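Local coordinates for protein D-glyceraldehyde dehydrogenase (NADP(+)) (Thermoplasma acidophilum, PDB 5IZD) that oxidises D-glyceraldehyde to (R)-glycerate with NADP(+) as a homotetrameric aldehyde dehydrogenase of the non-phosphorylated Entner-Doudoroff pathway, at residues Pro253-Lys258 and Glu396-Leu401; Lys267-Ala272 and Ser299-Leu304; Arg286-Glu291 and Ala371-Lys376. All blocks are in the same frame, centred on the assembly; numbering follows the deposited sequence.

Contact 1. Residues Pro253-Lys258 and Glu396-Leu401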
loop_
_atom_site.group_PDB
_atom_site.type_symbol
_atom_site.label_atom_id
_atom_site.label_comp_id
_atom_site.label_asym_id
_atom_site.label_seq_id
_atom_site.Cartn_x
_atom_site.Cartn_y
_atom_site.Cartn_z
ATOM N N PRO A 253 12.612 20.056 20.987
ATOM C CA PRO A 253 13.580 19.765 22.029
ATOM C C PRO A 253 14.816 19.049 21.477
ATOM O O PRO A 253 14.692 18.144 20.643
ATOM C CB PRO A 253 12.804 18.828 22.982
ATOM C CG PRO A 253 11.885 18.046 22.093
ATOM C CD PRO A 253 11.559 19.024 20.914
ATOM N N PHE A 254 15.973 19.426 22.004
ATOM C CA PHE A 254 17.255 18.828 21.693
ATOM C C PHE A 254 17.774 18.105 22.950
ATOM O O PHE A 254 18.208 18.753 23.926
ATOM C CB PHE A 254 18.219 19.923 21.254
ATOM C CG PHE A 254 19.415 19.425 20.498
ATOM C CD1 PHE A 254 20.477 18.835 21.168
ATOM C CD2 PHE A 254 19.469 19.514 19.121
ATOM C CE1 PHE A 254 21.584 18.370 20.474
ATOM C CE2 PHE A 254 20.556 19.027 18.425
ATOM C CZ PHE A 254 21.615 18.456 19.095
ATOM N N MET A 255 17.790 16.765 22.902
ATOM C CA MET A 255 18.010 15.956 24.095
ATOM C C MET A 255 19.333 15.195 23.992
ATOM O O MET A 255 19.550 14.462 23.038
ATOM C CB MET A 255 16.827 14.968 24.237
ATOM C CG MET A 255 15.503 15.666 24.553
ATOM S SD MET A 255 14.033 14.630 24.254
ATOM C CE MET A 255 13.975 14.698 22.461
ATOM N N VAL A 256 20.207 15.339 24.975
ATOM C CA VAL A 256 21.536 14.752 24.956
ATOM C C VAL A 256 21.656 13.929 26.238
ATOM O O VAL A 256 21.826 14.460 27.336
ATOM C CB VAL A 256 22.625 15.838 24.890
ATOM C CG1 VAL A 256 24.016 15.213 24.807
ATOM C CG2 VAL A 256 22.366 16.789 23.676
ATOM N N TRP A 257 21.545 12.619 26.074
ATOM C CA TRP A 257 21.611 11.708 27.220
ATOM C C TRP A 257 23.082 11.594 27.664
ATOM O O TRP A 257 23.985 12.038 26.941
ATOM C CB TRP A 257 20.973 10.370 26.859
ATOM C CG TRP A 257 20.754 9.525 28.043
ATOM C CD1 TRP A 257 21.352 8.315 28.311
ATOM C CD2 TRP A 257 19.894 9.803 29.169
ATOM N NE1 TRP A 257 20.925 7.839 29.516
ATOM C CE2 TRP A 257 20.020 8.711 30.059
ATOM C CE3 TRP A 257 19.018 10.839 29.489
ATOM C CZ2 TRP A 257 19.309 8.640 31.272
ATOM C CZ3 TRP A 257 18.340 10.807 30.682
ATOM C CH2 TRP A 257 18.482 9.696 31.576
ATOM N N LYS A 258 23.312 11.090 28.884
ATOM C CA LYS A 258 24.670 10.974 29.449
ATOM C C LYS A 258 25.627 10.141 28.620
ATOM O O LYS A 258 26.806 10.360 28.709
ATOM C CB LYS A 258 24.667 10.388 30.884
ATOM C CG LYS A 258 23.983 9.068 31.054
ATOM C CD LYS A 258 24.253 8.419 32.437
ATOM C CE LYS A 258 23.156 7.409 32.661
ATOM N NZ LYS A 258 23.133 6.783 34.000
ATOM N N GLU A 396 12.162 9.070 31.863
ATOM C CA GLU A 396 10.745 9.451 31.980
ATOM C C GLU A 396 10.592 10.984 31.995
ATOM O O GLU A 396 9.659 11.495 31.399
ATOM C CB GLU A 396 10.065 8.888 33.248
ATOM N N GLU A 397 11.460 11.649 32.766
ATOM C CA GLU A 397 11.482 13.112 32.923
ATOM C C GLU A 397 11.742 13.766 31.539
ATOM O O GLU A 397 10.997 14.657 31.145
ATOM C CB GLU A 397 12.511 13.530 33.995
ATOM C CG GLU A 397 12.789 15.031 34.015
ATOM C CD GLU A 397 14.124 15.441 34.639
ATOM O OE1 GLU A 397 14.138 16.545 35.235
ATOM O OE2 GLU A 397 15.142 14.708 34.495
ATOM N N MET A 398 12.746 13.255 30.819
ATOM C CA MET A 398 13.120 13.684 29.472
ATOM C C MET A 398 11.912 13.644 28.520
ATOM O O MET A 398 11.587 14.695 27.909
ATOM C CB MET A 398 14.268 12.840 28.928
ATOM C CG MET A 398 14.840 13.329 27.601
ATOM S SD MET A 398 16.184 12.318 26.956
ATOM C CE MET A 398 15.280 11.011 26.135
ATOM N N TYR A 399 11.193 12.518 28.491
ATOM C CA TYR A 399 10.009 12.403 27.655
ATOM C C TYR A 399 8.957 13.425 28.015
ATOM O O TYR A 399 8.350 14.046 27.119
ATOM C CB TYR A 399 9.319 11.018 27.759
ATOM C CG TYR A 399 10.114 9.805 27.313
ATOM C CD1 TYR A 399 11.105 9.912 26.370
ATOM C CD2 TYR A 399 9.853 8.524 27.876
ATOM C CE1 TYR A 399 11.824 8.825 25.968
ATOM C CE2 TYR A 399 10.572 7.408 27.465
ATOM C CZ TYR A 399 11.556 7.575 26.480
ATOM O OH TYR A 399 12.331 6.541 26.025
ATOM N N ASP A 400 8.712 13.572 29.315
ATOM C CA ASP A 400 7.641 14.479 29.793
ATOM C C ASP A 400 7.939 15.965 29.494
ATOM O O ASP A 400 7.041 16.709 29.145
ATOM C CB ASP A 400 7.394 14.334 31.308
ATOM C CG ASP A 400 6.692 13.036 31.671
ATOM O OD1 ASP A 400 6.110 12.373 30.788
ATOM O OD2 ASP A 400 6.712 12.692 32.862
ATOM N N LEU A 401 9.184 16.359 29.679
ATOM C CA LEU A 401 9.610 17.704 29.396
ATOM C C LEU A 401 9.483 18.025 27.877
ATOM O O LEU A 401 8.999 19.115 27.500
ATOM C CB LEU A 401 11.028 17.962 29.888
ATOM C CG LEU A 401 11.178 17.970 31.410
ATOM C CD1 LEU A 401 12.660 17.992 31.701
ATOM C CD2 LEU A 401 10.539 19.142 32.152
#
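Met398 reaches out from helix 395-403 and lays its thioether between Met255, on strand 252-256, and Trp257, just beyond that strand's end. The two methionines pass each other at a slant. CG of Met398 rests 3.7 Å from SD of Met255, while SD of Met398 lies 3.9 Å from CB of Met255, so each sulfur sits against aliphatic carbon of the other residue. What sends Met398 straight off the helix is a side chain with CG anti to the backbone N (chi1 -173°) and an extended next bond; only at the last torsion does it bend. Met255 bends at the same place, its CG lying beside its own backbone N.

Trp257 turns its indole toward the same sulfur. Its CE3 is 4.1 Å from SD of Met398, and that sulfur stands 60° off the normal of the six-membered ring, a Met-aromatic contact at an oblique approach. CG of Lys258 lies 3.6 Å above the indole plane, toward the rim of one face, and His290 meets Trp257 edge-to-face.

No hydrogen bond joins the two segments; what holds them is buried apolar packing. Strand 252-256 runs between strands 284-290 and 410-414 of the seven-stranded sheet, and helix 395-403 packs on that sheet, Met398 also touching Leu413 of strand 410-414 and Ile392 of strand 386-392.

Contact 2. Residues Lys267-Ala272 and Ser299-Leu304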
loop_
_atom_site.group_PDB
_atom_site.type_symbol
_atom_site.label_atom_id
_atom_site.label_comp_id
_atom_site.label_asym_id
_atom_site.label_seq_id
_atom_site.Cartn_x
_atom_site.Cartn_y
_atom_site.Cartn_z
ATOM N N LYS A 267 28.144 19.174 17.069
ATOM C CA LYS A 267 28.084 19.478 15.656
ATOM C C LYS A 267 26.646 19.641 15.194
ATOM O O LYS A 267 26.313 20.608 14.480
ATOM C CB LYS A 267 28.675 18.360 14.837
ATOM C CG LYS A 267 30.175 18.381 14.740
ATOM C CD LYS A 267 30.610 17.203 13.858
ATOM C CE LYS A 267 32.116 17.139 13.759
ATOM N NZ LYS A 267 32.519 15.849 13.142
ATOM N N THR A 268 25.804 18.678 15.578
ATOM C CA THR A 268 24.396 18.720 15.240
ATOM C C THR A 268 23.676 19.938 15.871
ATOM O O THR A 268 22.788 20.518 15.234
ATOM C CB THR A 268 23.672 17.427 15.647
ATOM O OG1 THR A 268 24.386 16.283 15.129
ATOM C CG2 THR A 268 22.228 17.442 15.182
ATOM N N LEU A 269 24.017 20.276 17.115
ATOM C CA LEU A 269 23.399 21.426 17.771
ATOM C C LEU A 269 23.794 22.739 17.091
ATOM O O LEU A 269 22.964 23.632 16.946
ATOM C CB LEU A 269 23.777 21.511 19.249
ATOM C CG LEU A 269 23.121 22.649 20.025
ATOM C CD1 LEU A 269 21.601 22.522 19.996
ATOM C CD2 LEU A 269 23.643 22.608 21.460
ATOM N N LEU A 270 25.047 22.850 16.666
ATOM C CA LEU A 270 25.453 24.042 15.895
ATOM C C LEU A 270 24.579 24.190 14.660
ATOM O O LEU A 270 24.105 25.302 14.347
ATOM C CB LEU A 270 26.920 23.970 15.499
ATOM C CG LEU A 270 27.960 24.284 16.580
ATOM C CD1 LEU A 270 29.361 23.933 16.045
ATOM C CD2 LEU A 270 27.906 25.759 16.968
ATOM N N TRP A 271 24.404 23.083 13.948
ATOM C CA TRP A 271 23.496 23.040 12.804
ATOM C C TRP A 271 22.040 23.402 13.201
ATOM O O TRP A 271 21.445 24.364 12.659
ATOM C CB TRP A 271 23.519 21.684 12.088
ATOM C CG TRP A 271 22.556 21.708 10.965
ATOM C CD1 TRP A 271 22.789 22.163 9.687
ATOM C CD2 TRP A 271 21.183 21.310 11.004
ATOM N NE1 TRP A 271 21.641 22.091 8.950
ATOM C CE2 TRP A 271 20.634 21.598 9.744
ATOM C CE3 TRP A 271 20.346 20.789 12.001
ATOM C CZ2 TRP A 271 19.310 21.347 9.448
ATOM C CZ3 TRP A 271 18.996 20.566 11.697
ATOM C CH2 TRP A 271 18.513 20.838 10.439
ATOM N N ALA A 272 21.517 22.722 14.217
ATOM C CA ALA A 272 20.113 22.851 14.545
ATOM C C ALA A 272 19.725 24.219 15.081
ATOM O O ALA A 272 18.613 24.678 14.838
ATOM C CB ALA A 272 19.662 21.707 15.499
ATOM N N SER A 299 29.801 24.543 28.146
ATOM C CA SER A 299 31.092 25.222 27.969
ATOM C C SER A 299 31.578 25.060 26.515
ATOM O O SER A 299 31.905 26.032 25.845
ATOM C CB SER A 299 32.076 24.595 28.978
ATOM O OG SER A 299 33.408 24.984 28.752
ATOM N N ARG A 300 31.561 23.824 26.005
ATOM C CA ARG A 300 31.995 23.538 24.638
ATOM C C ARG A 300 31.062 24.270 23.658
ATOM O O ARG A 300 31.530 24.862 22.678
ATOM C CB ARG A 300 32.045 22.012 24.365
ATOM C CG ARG A 300 33.149 21.321 25.155
ATOM C CD ARG A 300 33.441 19.889 24.719
ATOM N NE ARG A 300 33.877 19.923 23.320
ATOM C CZ ARG A 300 33.891 18.883 22.489
ATOM N NH1 ARG A 300 33.522 17.676 22.885
ATOM N NH2 ARG A 300 34.331 19.076 21.242
ATOM N N PHE A 301 29.758 24.286 23.956
ATOM C CA PHE A 301 28.763 24.885 23.066
ATOM C C PHE A 301 28.911 26.401 22.999
ATOM O O PHE A 301 28.805 26.997 21.919
ATOM C CB PHE A 301 27.337 24.546 23.524
ATOM C CG PHE A 301 26.251 25.182 22.694
ATOM C CD1 PHE A 301 26.260 25.079 21.304
ATOM C CD2 PHE A 301 25.161 25.822 23.314
ATOM C CE1 PHE A 301 25.237 25.644 20.545
ATOM C CE2 PHE A 301 24.138 26.377 22.550
ATOM C CZ PHE A 301 24.186 26.305 21.166
ATOM N N VAL A 302 29.137 27.016 24.145
ATOM C CA VAL A 302 29.472 28.445 24.186
ATOM C C VAL A 302 30.743 28.768 23.360
ATOM O O VAL A 302 30.750 29.715 22.529
ATOM C CB VAL A 302 29.584 28.945 25.635
ATOM C CG1 VAL A 302 30.122 30.385 25.646
ATOM C CG2 VAL A 302 28.224 28.859 26.319
ATOM N N GLU A 303 31.795 27.966 23.574
ATOM C CA GLU A 303 33.092 28.136 22.866
ATOM C C GLU A 303 32.932 27.993 21.358
ATOM O O GLU A 303 33.444 28.822 20.611
ATOM C CB GLU A 303 34.166 27.171 23.390
ATOM C CG GLU A 303 35.549 27.310 22.781
ATOM C CD GLU A 303 36.211 28.650 23.053
ATOM O OE1 GLU A 303 37.105 29.008 22.271
ATOM O OE2 GLU A 303 35.853 29.352 24.031
ATOM N N LEU A 304 32.149 27.017 20.901
ATOM C CA LEU A 304 31.931 26.883 19.469
ATOM C C LEU A 304 31.087 28.025 18.855
ATOM O O LEU A 304 31.367 28.512 17.716
ATOM C CB LEU A 304 31.295 25.546 19.167
ATOM C CG LEU A 304 32.261 24.386 19.358
ATOM C CD1 LEU A 304 31.447 23.158 19.673
ATOM C CD2 LEU A 304 33.080 24.182 18.097
#
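Leu269 and Phe301 meet because both send CG off anti to the backbone N, chi1 being -177° in Leu269, which swings each side chain into the space between the two helices. The leucine then points CD2 at the phenyl ring, and the two side chains meet at about a right angle. CD2 of Leu269 stands 3.5 Å from the centroid of the Phe301 ring and 11° off its normal, a CH-pi contact set over the middle of the face. The ring atom nearest to CG of Leu269 is CE1 of Phe301, at 3.7 Å, so the branch point as well as the methyl leans on the ring.

Leu270 is turned differently about chi1, its CG beside the backbone N, and spreads its two methyls against Leu304, about one helical turn beyond Phe301. Its CD1 and CD2 are both 4.0 Å from CB of Leu304, and this pair too crosses at about a right angle. CD2 of Leu270 also comes to 4.5 Å from CE1 of Phe301.

The axes of these short segments approach to 10.7 Å and cross at -52°. Helix 262-274 is the connection of a beta-alpha-beta crossover between the parallel neighbours 252-256 and 284-290 of the seven-stranded sheet; helix 294-305 follows the second of these strands. Leu269 reaches down to that sheet, touching Ala284 and Leu287. An alanine in place of Phe301 would remove the ring and is likely to leave the Leu269 methyl without its aromatic partner and open a gap beside Leu266 and Tyr274, which the ring also touches. Phe492 of the second subunit packs on Lys267 and Leu304, and Lys267 NZ is hydrogen-bonded to Leu482 O of that subunit.

Contact 3. Residues Arg286-Glu291 and Ala371-Lys376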
loop_
_atom_site.group_PDB
_atom_site.type_symbol
_atom_site.label_atom_id
_atom_site.label_comp_id
_atom_site.label_asym_id
_atom_site.label_seq_id
_atom_site.Cartn_x
_atom_site.Cartn_y
_atom_site.Cartn_z
ATOM N N ARG A 286 14.914 24.149 22.375
ATOM C CA ARG A 286 15.048 23.925 23.833
ATOM C C ARG A 286 16.125 22.891 24.021
ATOM O O ARG A 286 16.043 21.857 23.394
ATOM C CB ARG A 286 13.806 23.273 24.422
ATOM C CG ARG A 286 12.521 23.927 24.094
ATOM C CD ARG A 286 11.414 23.162 24.711
ATOM N NE ARG A 286 10.687 22.284 23.793
ATOM C CZ ARG A 286 9.913 21.287 24.156
ATOM N NH1 ARG A 286 9.850 20.917 25.444
ATOM N NH2 ARG A 286 9.263 20.632 23.230
ATOM N N LEU A 287 17.076 23.125 24.907
ATOM C CA LEU A 287 18.209 22.230 25.086
ATOM C C LEU A 287 18.098 21.532 26.452
ATOM O O LEU A 287 17.983 22.176 27.469
ATOM C CB LEU A 287 19.501 23.034 24.923
ATOM C CG LEU A 287 20.839 22.341 25.094
ATOM C CD1 LEU A 287 20.930 21.111 24.225
ATOM C CD2 LEU A 287 21.970 23.285 24.753
ATOM N N TYR A 288 18.063 20.195 26.419
ATOM C CA TYR A 288 17.991 19.323 27.593
ATOM C C TYR A 288 19.231 18.439 27.590
ATOM O O TYR A 288 19.359 17.574 26.705
ATOM C CB TYR A 288 16.744 18.417 27.544
ATOM C CG TYR A 288 15.466 19.201 27.565
ATOM C CD1 TYR A 288 14.995 19.757 28.718
ATOM C CD2 TYR A 288 14.757 19.406 26.424
ATOM C CE1 TYR A 288 13.811 20.453 28.753
ATOM C CE2 TYR A 288 13.581 20.091 26.439
ATOM C CZ TYR A 288 13.107 20.615 27.598
ATOM O OH TYR A 288 11.974 21.405 27.548
ATOM N N VAL A 289 20.118 18.637 28.578
ATOM C CA VAL A 289 21.343 17.875 28.659
ATOM C C VAL A 289 21.433 17.139 30.006
ATOM O O VAL A 289 21.101 17.652 31.086
ATOM C CB VAL A 289 22.571 18.759 28.437
ATOM C CG1 VAL A 289 23.834 17.939 28.340
ATOM C CG2 VAL A 289 22.414 19.601 27.161
ATOM N N HIS A 290 21.900 15.923 29.949
ATOM C CA HIS A 290 21.984 15.157 31.173
ATOM C C HIS A 290 22.922 15.838 32.164
ATOM O O HIS A 290 23.994 16.328 31.783
ATOM C CB HIS A 290 22.381 13.720 30.843
ATOM C CG HIS A 290 22.238 12.779 31.985
ATOM N ND1 HIS A 290 23.037 12.859 33.099
ATOM C CD2 HIS A 290 21.418 11.724 32.184
ATOM C CE1 HIS A 290 22.716 11.886 33.949
ATOM N NE2 HIS A 290 21.736 11.182 33.418
ATOM N N GLU A 291 22.470 15.922 33.420
ATOM C CA GLU A 291 23.254 16.524 34.533
ATOM C C GLU A 291 24.739 16.135 34.651
ATOM O O GLU A 291 25.561 16.957 35.028
ATOM C CB GLU A 291 22.564 16.298 35.900
ATOM C CG GLU A 291 22.428 14.834 36.367
ATOM C CD GLU A 291 21.716 14.679 37.722
ATOM O OE1 GLU A 291 21.831 13.593 38.343
ATOM O OE2 GLU A 291 21.030 15.623 38.183
ATOM N N ALA A 371 16.170 29.343 32.844
ATOM C CA ALA A 371 14.776 29.720 32.593
ATOM C C ALA A 371 13.968 28.437 32.807
ATOM O O ALA A 371 14.462 27.304 32.604
ATOM C CB ALA A 371 14.570 30.327 31.212
ATOM N N ASP A 372 12.760 28.633 33.321
ATOM C CA ASP A 372 11.944 27.546 33.729
ATOM C C ASP A 372 11.516 26.848 32.444
ATOM O O ASP A 372 11.406 27.476 31.351
ATOM C CB ASP A 372 10.681 27.992 34.496
ATOM C CG ASP A 372 10.982 28.824 35.729
ATOM O OD1 ASP A 372 12.140 28.865 36.201
ATOM O OD2 ASP A 372 10.035 29.439 36.267
ATOM N N GLN A 373 11.289 25.546 32.595
ATOM C CA GLN A 373 10.508 24.774 31.653
ATOM C C GLN A 373 9.215 25.494 31.215
ATOM O O GLN A 373 8.734 25.305 30.087
ATOM C CB GLN A 373 10.177 23.430 32.317
ATOM C CG GLN A 373 9.245 22.545 31.542
ATOM C CD GLN A 373 9.813 22.091 30.219
ATOM O OE1 GLN A 373 11.004 22.207 29.955
ATOM N NE2 GLN A 373 8.949 21.522 29.394
ATOM N N LYS A 374 8.607 26.221 32.138
ATOM C CA LYS A 374 7.329 26.873 31.905
ATOM C C LYS A 374 7.481 28.331 31.402
ATOM O O LYS A 374 6.472 28.933 31.111
ATOM C CB LYS A 374 6.452 26.823 33.180
ATOM N N SER A 375 8.699 28.870 31.258
ATOM C CA SER A 375 8.921 30.244 30.743
ATOM C C SER A 375 8.650 30.408 29.217
ATOM O O SER A 375 8.581 29.420 28.473
ATOM C CB SER A 375 10.361 30.687 31.037
ATOM O OG SER A 375 11.258 30.014 30.172
ATOM N N LYS A 376 8.547 31.667 28.754
ATOM C CA LYS A 376 8.314 31.925 27.327
ATOM C C LYS A 376 9.446 31.375 26.420
ATOM O O LYS A 376 9.180 30.869 25.327
ATOM C CB LYS A 376 8.046 33.440 27.042
ATOM C CG LYS A 376 6.625 33.927 27.433
ATOM C CD LYS A 376 6.381 35.421 27.049
ATOM C CE LYS A 376 5.209 36.084 27.807
#
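Tyr288 and Gln373 carry the one hydrogen bond between the two segments: OH of Tyr288 donates to OE1 of Gln373 at 2.7 Å. The donor lies in the carbonyl plane on a lone pair, with a C=O...donor angle of 121°, and the oxygen it meets sits at the edge of the phenol ring. Ring and amide planes are turned 43° apart. Gln373 gets there by folding at chi2 (64°), which turns its amide toward the phenol hydroxyl. The same hydroxyl, tilted from the guanidinium plane, accepts from NH1 of Arg286 at 3.0 Å. Held as acceptor and donor at once, it is fixed in direction, and the arginine's charge would probably make it a stronger donor.

Further hydrogen bonds anchor the two polar ends. NH1 of Arg286 is shared between that hydroxyl and Leu401 O, while NH2 goes to Ala402 O and NE to Lys251 O; NE2 of Gln373 is hydrogen-bonded to Asp404 OD2.

In packing, the Tyr288 ring also meets that of Phe378.

Within the loop, O of Asp372 accepts both N of Ser375, at 3.0 Å, and OG of Ser375, at 2.8 Å. This is a type I beta turn closing on a serine at the N-cap position of helix 376-379, tied by its glutamine to a strand of the seven-stranded sheet of the catalytic domain of the aldehyde dehydrogenase fold.

Overall arrangement
All three contacts gather round the seven-stranded sheet. Strands 252-256 and 284-290 are parallel neighbours in it, so contacts 1 and 3, about 10 Å apart between centres, share a sheet, and N of Phe254 lies 2.8 Å from O of Arg286. Contact 2 lies about 18 Å from contact 1 and about 16 Å from contact 3, centre to centre; Phe254 and Leu287 turn toward its helix 262-274, while Met255 and Tyr288 face the other way. Along the chain, 253-258, 267-272, 286-291 and 299-304 follow in order, then 371-376 and 396-401 return to the sheet. Distant parts of the sequence thus clothe both faces of one sheet.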